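Long-range contacts in exoglucanase A (Cellulomonas fimi, PDB 7CBD), which hydrolyses the beta-1,4-glucosidic linkages of cellulose with inversion of anomeric configuration, releasing cellobiose from the non-reducing chain ends: residues 193-199 with 267-273; 151-155 with 207-212. All coordinates share one frame; numbering follows the deposited sequence.

How the contacts relate
Both contacts lie in the catalytic domain, a family 6 glycoside hydrolase fold, on loops and helices around its mostly parallel sheet; their centres are 14 Å apart. Along the chain the segments alternate: strand 141-146 leads into segment 151-155 and strand 187-192 into segment 193-199, then come 207-212 on helix 202-218 and 267-273 at the start of helix 270-283. Strands 141-146 and 187-192 are parallel neighbours, which brings the loops after them together. The two contacts touch directly: Leu199 CD1 lies 3.4 Å from Pro152 CB, and Ile193 packs on Phe212. Together they link the loops beside Asp149, the predicted proton donor, to helices 202-218 and 270-283.

Contact 1 of 2, residues 193-199 with 267-273; sequences IGHSGWL and DFDEIDY
Tyr273 swings its ring out opposite its backbone N (chi1 178°), laying it over the His195-Ser196 peptide, while the side chain of Glu270, bent at chi2, brings its carboxylate to the start of helix 196-199. The phenol OH donates to Ile193 O at 2.6 Å, nearly in line with the carbonyl (C=O...O angle 161°). Around this bond the hydroxyl is packed by Leu199, whose CB comes within 3.3 Å of Tyr273 OH. Ile193 and the tyrosine run past each other in opposite directions, Ile193 CD1 reaching Tyr273 CE2 at 3.7 Å. On the ring face that meets the peptide, His195 C and Ser196 N both sit above the plane near the rim.

A single carboxylate oxygen, Glu270 OE2, takes two bonds from Ser196. The backbone N approaches through the syn lone pair at 2.7 Å, with an N-H...O angle of 163°; Ser196 OG donates to Glu270 OE2 nearly along the C-O direction, also at 2.7 Å. The glutamate thus holds both the first turn of this helix and the serine hydroxyl, and its negative charge probably suits the helix's N-terminal end. Its other oxygen, OE1, rests against His195 CB and accepts from Ser231 OG, while the imidazole bonds through ND1 to Thr237. Asp267 meets Ser196 CB to CB at 3.7 Å and turns its carboxylate to His276.

The contact is buried, joining the loop and short helix after strand 187-192 to the beginning of helix 270-283. Strand 228-231 flanks it through Phe229 and Ser231, and helix 202-218 adds Ser208 against Leu199.

Contact 2 of 2, residues 151-155 with 207-212; sequences LPNLT and PSATLF
Leu151 CD1 lies 3.8 Å from Phe212 CE1, on helix 202-218. Next to it Pro152 meets the same phenyl group; the two side chains run at about a right angle, Pro152 CG 3.9 Å from Phe212 CZ. Leu211 has two conformers, and its contacts hold for one of them: the side chain stretches across to 151-155, CG on the far side from its N (chi1 -172°). There Leu211 CD2 touches Leu151 CD2 at 3.7 Å, and Leu211 CD1 touches both Leu154 CB and Thr155 CG2, 4.0 Å from each. At the outer end Thr155 CG2 meets Pro207 CB at 4.0 Å, and the hydroxyls Thr155 OG1 and Ser208 OG stand 3.2 Å apart. With an alanine in place of Leu151 the isobutyl end is gone, which would probably open a gap beside Phe212 and Leu211, giving both greater freedom to shift.

The next shell sets these groups in place. Leu154 N bonds to Leu151 O at 2.9 Å, closing a turn at the weakly bonded helix. Ser208 OG is held by Asn204 O one turn back in its own helix. Tyr170 of helix 161-182 packs on Leu151 and Leu154, while Leu281 of helix 270-283 and the loop residue Phe286 also touch the phenyl group.

This apolar packing belongs to the distorted alpha/beta barrel of parallel strands known for family 6 hydrolases. Segment 151-155 follows strand 141-146 on the active-site side, as 193-199 follows strand 187-192, and its Asn153 ND2 donates to Asp149, the predicted proton donor.

Contact 1 of 2, residues 193-199 with 267-273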
ATOM      1  N   ILE A 193       1.255   4.893  -7.102  1.00  4.96           N
ATOM      2  CA  ILE A 193       1.847   4.509  -8.384  1.00  5.46           C
ATOM      3  C   ILE A 193       1.876   2.995  -8.582  1.00  5.18           C
ATOM      4  O   ILE A 193       2.758   2.463  -9.265  1.00  6.69           O
ATOM      5  CB  ILE A 193       3.227   5.161  -8.621  1.00  6.13           C
ATOM      6  CG1 ILE A 193       4.238   4.743  -7.549  1.00  6.26           C
ATOM      7  CG2 ILE A 193       3.083   6.664  -8.716  1.00  7.31           C
ATOM      8  CD1 ILE A 193       5.671   4.941  -7.984  1.00  8.38           C
ATOM      9  N   GLY A 194       0.899   2.285  -8.024  1.00  5.15           N
ATOM     10  CA  GLY A 194       0.889   0.848  -8.255  1.00  5.76           C
ATOM     11  C   GLY A 194       2.159   0.211  -7.728  1.00  4.74           C
ATOM     12  O   GLY A 194       2.676   0.590  -6.673  1.00  5.57           O
ATOM     13  N   HIS A 195       2.675  -0.763  -8.472  1.00  4.81           N
ATOM     14  CA  HIS A 195       3.885  -1.479  -8.082  1.00  4.99           C
ATOM     15  C   HIS A 195       4.527  -2.040  -9.342  1.00  5.01           C
ATOM     16  O   HIS A 195       3.936  -2.012 -10.424  1.00  6.00           O
ATOM     17  CB  HIS A 195       3.590  -2.598  -7.074  1.00  5.50           C
ATOM     18  CG  HIS A 195       2.755  -3.709  -7.633  1.00  5.83           C
ATOM     19  ND1 HIS A 195       3.266  -4.960  -7.914  1.00  6.20           N
ATOM     20  CD2 HIS A 195       1.446  -3.752  -7.982  1.00  6.70           C
ATOM     21  CE1 HIS A 195       2.306  -5.726  -8.399  1.00  6.84           C
ATOM     22  NE2 HIS A 195       1.191  -5.019  -8.447  1.00  6.74           N
ATOM     23  N   SER A 196       5.730  -2.600  -9.188  1.00  5.37           N
ATOM     24  CA  SER A 196       6.473  -3.026 -10.371  1.00  5.85           C
ATOM     25  C   SER A 196       5.795  -4.170 -11.111  1.00  6.55           C
ATOM     26  O   SER A 196       5.965  -4.295 -12.327  1.00  7.15           O
ATOM     27  CB  SER A 196       7.908  -3.416 -10.013  1.00  6.37           C
ATOM     28  OG  SER A 196       7.957  -4.414  -9.007  1.00  6.87           O
ATOM     29  N   GLY A 197       5.051  -5.025 -10.410  1.00  5.91           N
ATOM     30  CA  GLY A 197       4.365  -6.120 -11.074  1.00  7.55           C
ATOM     31  C   GLY A 197       3.171  -5.696 -11.901  1.00  8.45           C
ATOM     32  O   GLY A 197       2.559  -6.533 -12.573  1.00 10.13           O
ATOM     33  N   TRP A 198       2.821  -4.413 -11.865  1.00  7.60           N
ATOM     34  CA  TRP A 198       1.759  -3.839 -12.678  1.00  7.54           C
ATOM     35  C   TRP A 198       2.309  -2.890 -13.730  1.00  7.76           C
ATOM     36  O   TRP A 198       1.928  -2.976 -14.903  1.00  8.07           O
ATOM     37  CB  TRP A 198       0.786  -3.099 -11.743  1.00  8.44           C
ATOM     38  CG  TRP A 198      -0.448  -2.502 -12.375  1.00  7.44           C
ATOM     39  CD1 TRP A 198      -0.908  -2.669 -13.657  1.00  7.86           C
ATOM     40  CD2 TRP A 198      -1.378  -1.634 -11.727  1.00  6.95           C
ATOM     41  NE1 TRP A 198      -2.075  -1.961 -13.834  1.00  7.95           N
ATOM     42  CE2 TRP A 198      -2.381  -1.316 -12.664  1.00  7.96           C
ATOM     43  CE3 TRP A 198      -1.458  -1.095 -10.438  1.00  8.25           C
ATOM     44  CZ2 TRP A 198      -3.450  -0.484 -12.351  1.00  9.74           C
ATOM     45  CZ3 TRP A 198      -2.513  -0.271 -10.132  1.00 10.39           C
ATOM     46  CH2 TRP A 198      -3.494   0.033 -11.085  1.00 10.83           C
ATOM     47  N   LEU A 199       3.244  -2.018 -13.347  1.00  7.24           N
ATOM     48  CA  LEU A 199       3.655  -0.910 -14.201  1.00  7.46           C
ATOM     49  C   LEU A 199       5.140  -0.909 -14.549  1.00  7.55           C
ATOM     50  O   LEU A 199       5.616   0.064 -15.138  1.00  8.15           O
ATOM     51  CB  LEU A 199       3.255   0.430 -13.568  1.00  9.29           C
ATOM     52  CG  LEU A 199       1.778   0.543 -13.181  1.00 10.74           C
ATOM     53  CD1 LEU A 199       1.528   1.808 -12.386  1.00 12.78           C
ATOM     54  CD2 LEU A 199       0.891   0.478 -14.433  1.00 11.53           C
ATOM     55  N   ASP A 267      11.834  -4.614 -13.911  1.00  6.31           N
ATOM     56  CA  ASP A 267      11.697  -4.166 -12.524  1.00  5.57           C
ATOM     57  C   ASP A 267      11.215  -5.352 -11.698  1.00  5.90           C
ATOM     58  O   ASP A 267      10.025  -5.680 -11.697  1.00  6.69           O
ATOM     59  CB  ASP A 267      10.721  -2.996 -12.399  1.00  6.28           C
ATOM     60  CG  ASP A 267      11.235  -1.710 -13.031  1.00  7.17           C
ATOM     61  OD1 ASP A 267      12.387  -1.665 -13.510  1.00  9.10           O
ATOM     62  OD2 ASP A 267      10.470  -0.726 -13.050  1.00  7.36           O
ATOM     63  N   PHE A 268      12.143  -5.980 -10.978  1.00  6.57           N
ATOM     64  CA  PHE A 268      11.850  -7.143 -10.152  1.00  6.55           C
ATOM     65  C   PHE A 268      11.451  -6.766  -8.730  1.00  6.36           C
ATOM     66  O   PHE A 268      11.031  -7.639  -7.963  1.00  6.76           O
ATOM     67  CB  PHE A 268      13.088  -8.039 -10.023  1.00  7.21           C
ATOM     68  CG  PHE A 268      13.527  -8.727 -11.296  1.00  7.78           C
ATOM     69  CD1 PHE A 268      12.838  -8.606 -12.495  1.00  7.72           C
ATOM     70  CD2 PHE A 268      14.659  -9.528 -11.261  1.00  9.11           C
ATOM     71  CE1 PHE A 268      13.282  -9.273 -13.634  1.00  7.99           C
ATOM     72  CE2 PHE A 268      15.099 -10.197 -12.386  1.00  8.92           C
ATOM     73  CZ  PHE A 268      14.415 -10.067 -13.576  1.00  9.14           C
ATOM     74  N   ASP A 269      11.608  -5.507  -8.342  1.00  6.61           N
ATOM     75  CA  ASP A 269      11.371  -5.122  -6.957  1.00  5.86           C
ATOM     76  C   ASP A 269      11.076  -3.633  -6.900  1.00  5.69           C
ATOM     77  O   ASP A 269      11.174  -2.921  -7.902  1.00  6.18           O
ATOM     78  CB  ASP A 269      12.540  -5.526  -6.046  1.00  6.93           C
ATOM     79  CG  ASP A 269      13.871  -4.947  -6.491  1.00  8.09           C
ATOM     80  OD1 ASP A 269      13.910  -3.750  -6.825  1.00  9.35           O
ATOM     81  OD2 ASP A 269      14.884  -5.686  -6.475  1.00 10.00           O
ATOM     82  N   GLU A 270      10.711  -3.172  -5.706  1.00  5.73           N
ATOM     83  CA  GLU A 270      10.200  -1.817  -5.562  1.00  5.32           C
ATOM     84  C   GLU A 270      11.302  -0.778  -5.443  1.00  5.46           C
ATOM     85  O   GLU A 270      11.069   0.385  -5.781  1.00  6.18           O
ATOM     86  CB  GLU A 270       9.213  -1.740  -4.394  1.00  5.39           C
ATOM     87  CG  GLU A 270       7.945  -2.565  -4.633  1.00  6.20           C
ATOM     88  CD  GLU A 270       7.182  -2.119  -5.874  1.00  5.44           C
ATOM     89  OE1 GLU A 270       6.523  -1.062  -5.820  1.00  6.58           O
ATOM     90  OE2 GLU A 270       7.249  -2.816  -6.912  1.00  7.20           O
ATOM     91  N   ILE A 271      12.493  -1.162  -4.980  1.00  5.72           N
ATOM     92  CA  ILE A 271      13.628  -0.245  -5.060  1.00  6.51           C
ATOM     93  C   ILE A 271      13.894   0.127  -6.512  1.00  6.73           C
ATOM     94  O   ILE A 271      14.027   1.306  -6.861  1.00  6.90           O
ATOM     95  CB  ILE A 271      14.872  -0.852  -4.382  1.00  7.92           C
ATOM     96  CG1 ILE A 271      14.695  -0.885  -2.857  1.00  8.49           C
ATOM     97  CG2 ILE A 271      16.137  -0.084  -4.769  1.00  8.70           C
ATOM     98  CD1 ILE A 271      14.455   0.467  -2.229  1.00  9.45           C
ATOM     99  N   ASP A 272      13.952  -0.874  -7.387  1.00  6.94           N
ATOM    100  CA  ASP A 272      14.202  -0.580  -8.792  1.00  7.52           C
ATOM    101  C   ASP A 272      13.032   0.169  -9.415  1.00  6.88           C
ATOM    102  O   ASP A 272      13.231   1.070 -10.238  1.00  7.55           O
ATOM    103  CB  ASP A 272      14.521  -1.869  -9.546  1.00  9.58           C
ATOM    104  CG  ASP A 272      15.817  -2.516  -9.071  1.00 12.04           C
ATOM    105  OD1 ASP A 272      16.618  -1.834  -8.397  1.00 14.79           O
ATOM    106  OD2 ASP A 272      16.041  -3.707  -9.361  1.00 13.84           O
ATOM    107  N   TYR A 273      11.806  -0.175  -9.014  1.00  6.76           N
ATOM    108  CA  TYR A 273      10.626   0.463  -9.580  1.00  6.97           C
ATOM    109  C   TYR A 273      10.550   1.939  -9.194  1.00  5.63           C
ATOM    110  O   TYR A 273      10.271   2.792 -10.040  1.00  6.46           O
ATOM    111  CB  TYR A 273       9.370  -0.299  -9.144  1.00  8.09           C
ATOM    112  CG  TYR A 273       8.100   0.331  -9.652  1.00  7.48           C
ATOM    113  CD1 TYR A 273       7.854   0.447 -11.017  1.00  6.89           C
ATOM    114  CD2 TYR A 273       7.149   0.820  -8.768  1.00  6.48           C
ATOM    115  CE1 TYR A 273       6.693   1.048 -11.479  1.00  7.35           C
ATOM    116  CE2 TYR A 273       5.997   1.423  -9.218  1.00  6.07           C
ATOM    117  CZ  TYR A 273       5.775   1.536 -10.578  1.00  6.88           C
ATOM    118  OH  TYR A 273       4.642   2.145 -11.054  1.00  7.87           O
TER

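Contact 2 of 2, residues 151-155 with 207-212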
ATOM      1  N   LEU A 151      -5.452   5.662 -11.071  1.00  5.54           N
ATOM      2  CA  LEU A 151      -5.061   6.206 -12.372  1.00  6.83           C
ATOM      3  C   LEU A 151      -4.367   5.225 -13.309  1.00  7.66           C
ATOM      4  O   LEU A 151      -4.651   5.272 -14.520  1.00  8.95           O
ATOM      5  CB  LEU A 151      -4.248   7.496 -12.204  1.00  7.33           C
ATOM      6  CG  LEU A 151      -5.050   8.685 -11.679  1.00  8.35           C
ATOM      7  CD1 LEU A 151      -4.113   9.786 -11.204  1.00  9.02           C
ATOM      8  CD2 LEU A 151      -5.993   9.227 -12.740  1.00 10.18           C
ATOM      9  N   PRO A 152      -3.460   4.352 -12.861  1.00  7.71           N
ATOM     10  CA  PRO A 152      -2.798   3.447 -13.814  1.00  8.73           C
ATOM     11  C   PRO A 152      -3.730   2.442 -14.477  1.00  7.63           C
ATOM     12  O   PRO A 152      -3.326   1.823 -15.471  1.00  8.46           O
ATOM     13  CB  PRO A 152      -1.734   2.751 -12.961  1.00 11.07           C
ATOM     14  CG  PRO A 152      -1.474   3.709 -11.824  1.00 11.10           C
ATOM     15  CD  PRO A 152      -2.826   4.289 -11.528  1.00  9.94           C
ATOM     16  N   ASN A 153      -4.948   2.249 -13.967  1.00  6.54           N
ATOM     17  CA  ASN A 153      -5.915   1.446 -14.709  1.00  6.25           C
ATOM     18  C   ASN A 153      -6.225   2.070 -16.058  1.00  7.25           C
ATOM     19  O   ASN A 153      -6.624   1.363 -16.988  1.00  8.24           O
ATOM     20  CB  ASN A 153      -7.215   1.322 -13.919  1.00  6.49           C
ATOM     21  CG  ASN A 153      -7.099   0.374 -12.764  1.00  6.54           C
ATOM     22  OD1 ASN A 153      -7.013  -0.838 -12.954  1.00  8.79           O
ATOM     23  ND2 ASN A 153      -7.090   0.916 -11.553  1.00  7.50           N
ATOM     24  N   LEU A 154      -6.051   3.387 -16.188  1.00  7.92           N
ATOM     25  CA  LEU A 154      -6.448   4.075 -17.408  1.00 10.71           C
ATOM     26  C   LEU A 154      -5.467   3.861 -18.550  1.00 12.75           C
ATOM     27  O   LEU A 154      -5.811   4.151 -19.702  1.00 14.85           O
ATOM     28  CB  LEU A 154      -6.667   5.569 -17.130  1.00 10.94           C
ATOM     29  CG  LEU A 154      -7.601   5.891 -15.952  1.00 12.31           C
ATOM     30  CD1 LEU A 154      -7.880   7.386 -15.898  1.00 13.99           C
ATOM     31  CD2 LEU A 154      -8.901   5.084 -15.984  1.00 13.42           C
ATOM     32  N   THR A 155      -4.266   3.353 -18.262  1.00 12.67           N
ATOM     33  CA  THR A 155      -3.265   3.083 -19.284  1.00 15.45           C
ATOM     34  C   THR A 155      -2.932   1.605 -19.434  1.00 14.31           C
ATOM     35  O   THR A 155      -2.172   1.250 -20.341  1.00 16.46           O
ATOM     36  CB  THR A 155      -1.970   3.827 -18.952  1.00 18.26           C
ATOM     37  OG1 THR A 155      -1.631   3.559 -17.586  1.00 18.54           O
ATOM     38  CG2 THR A 155      -2.146   5.325 -19.146  1.00 18.89           C
ATOM     39  N   PRO A 207       3.578   5.608 -20.259  1.00  9.49           N
ATOM     40  CA  PRO A 207       2.254   6.244 -20.336  1.00  9.33           C
ATOM     41  C   PRO A 207       1.698   6.625 -18.977  1.00  8.78           C
ATOM     42  O   PRO A 207       0.990   7.635 -18.863  1.00  9.76           O
ATOM     43  CB  PRO A 207       1.395   5.183 -21.034  1.00  9.82           C
ATOM     44  CG  PRO A 207       2.381   4.420 -21.871  1.00 10.50           C
ATOM     45  CD  PRO A 207       3.630   4.355 -21.037  1.00 10.32           C
ATOM     46  N   SER A 208       2.016   5.859 -17.932  1.00  8.54           N
ATOM     47  CA  SER A 208       1.544   6.216 -16.599  1.00  8.27           C
ATOM     48  C   SER A 208       2.167   7.523 -16.129  1.00  6.81           C
ATOM     49  O   SER A 208       1.470   8.393 -15.593  1.00  7.03           O
ATOM     50  CB  SER A 208       1.822   5.081 -15.615  1.00 10.50           C
ATOM     51  OG  SER A 208       1.065   3.951 -15.985  1.00 13.44           O
ATOM     52  N   ALA A 209       3.481   7.682 -16.318  1.00  6.27           N
ATOM     53  CA  ALA A 209       4.126   8.931 -15.919  1.00  6.40           C
ATOM     54  C   ALA A 209       3.519  10.128 -16.646  1.00  6.97           C
ATOM     55  O   ALA A 209       3.288  11.184 -16.041  1.00  7.06           O
ATOM     56  CB  ALA A 209       5.632   8.859 -16.165  1.00  7.38           C
ATOM     57  N   THR A 210       3.269   9.985 -17.949  1.00  7.21           N
ATOM     58  CA  THR A 210       2.636  11.054 -18.717  1.00  7.86           C
ATOM     59  C   THR A 210       1.257  11.388 -18.164  1.00  7.44           C
ATOM     60  O   THR A 210       0.899  12.566 -18.034  1.00  7.60           O
ATOM     61  CB  THR A 210       2.550  10.631 -20.184  1.00  9.88           C
ATOM     62  OG1 THR A 210       3.875  10.408 -20.670  1.00 11.03           O
ATOM     63  CG2 THR A 210       1.849  11.698 -21.028  1.00 11.20           C
ATOM     64  N   LEU A 211       0.467  10.369 -17.822  0.54  7.41           N
ATOM     65  CA  LEU A 211      -0.863  10.627 -17.279  0.54  7.01           C
ATOM     66  C   LEU A 211      -0.789  11.334 -15.930  0.54  6.39           C
ATOM     67  O   LEU A 211      -1.600  12.222 -15.645  0.54  7.37           O
ATOM     68  CB  LEU A 211      -1.658   9.327 -17.177  0.54  9.00           C
ATOM     69  CG  LEU A 211      -3.131   9.489 -16.803  0.54 11.60           C
ATOM     70  CD1 LEU A 211      -3.973   8.480 -17.583  0.54 12.46           C
ATOM     71  CD2 LEU A 211      -3.348   9.329 -15.317  0.54 12.95           C
ATOM     72  N   PHE A 212       0.166  10.952 -15.077  1.00  6.18           N
ATOM     73  CA  PHE A 212       0.330  11.666 -13.814  1.00  5.77           C
ATOM     74  C   PHE A 212       0.654  13.136 -14.044  1.00  6.02           C
ATOM     75  O   PHE A 212       0.147  14.011 -13.328  1.00  7.13           O
ATOM     76  CB  PHE A 212       1.420  10.998 -12.972  1.00  5.79           C
ATOM     77  CG  PHE A 212       1.001   9.676 -12.380  1.00  5.93           C
ATOM     78  CD1 PHE A 212      -0.183   9.564 -11.664  1.00  7.16           C
ATOM     79  CD2 PHE A 212       1.781   8.544 -12.551  1.00  6.86           C
ATOM     80  CE1 PHE A 212      -0.575   8.351 -11.121  1.00  7.07           C
ATOM     81  CE2 PHE A 212       1.392   7.321 -12.011  1.00  7.47           C
ATOM     82  CZ  PHE A 212       0.213   7.229 -11.288  1.00  7.12           C
TER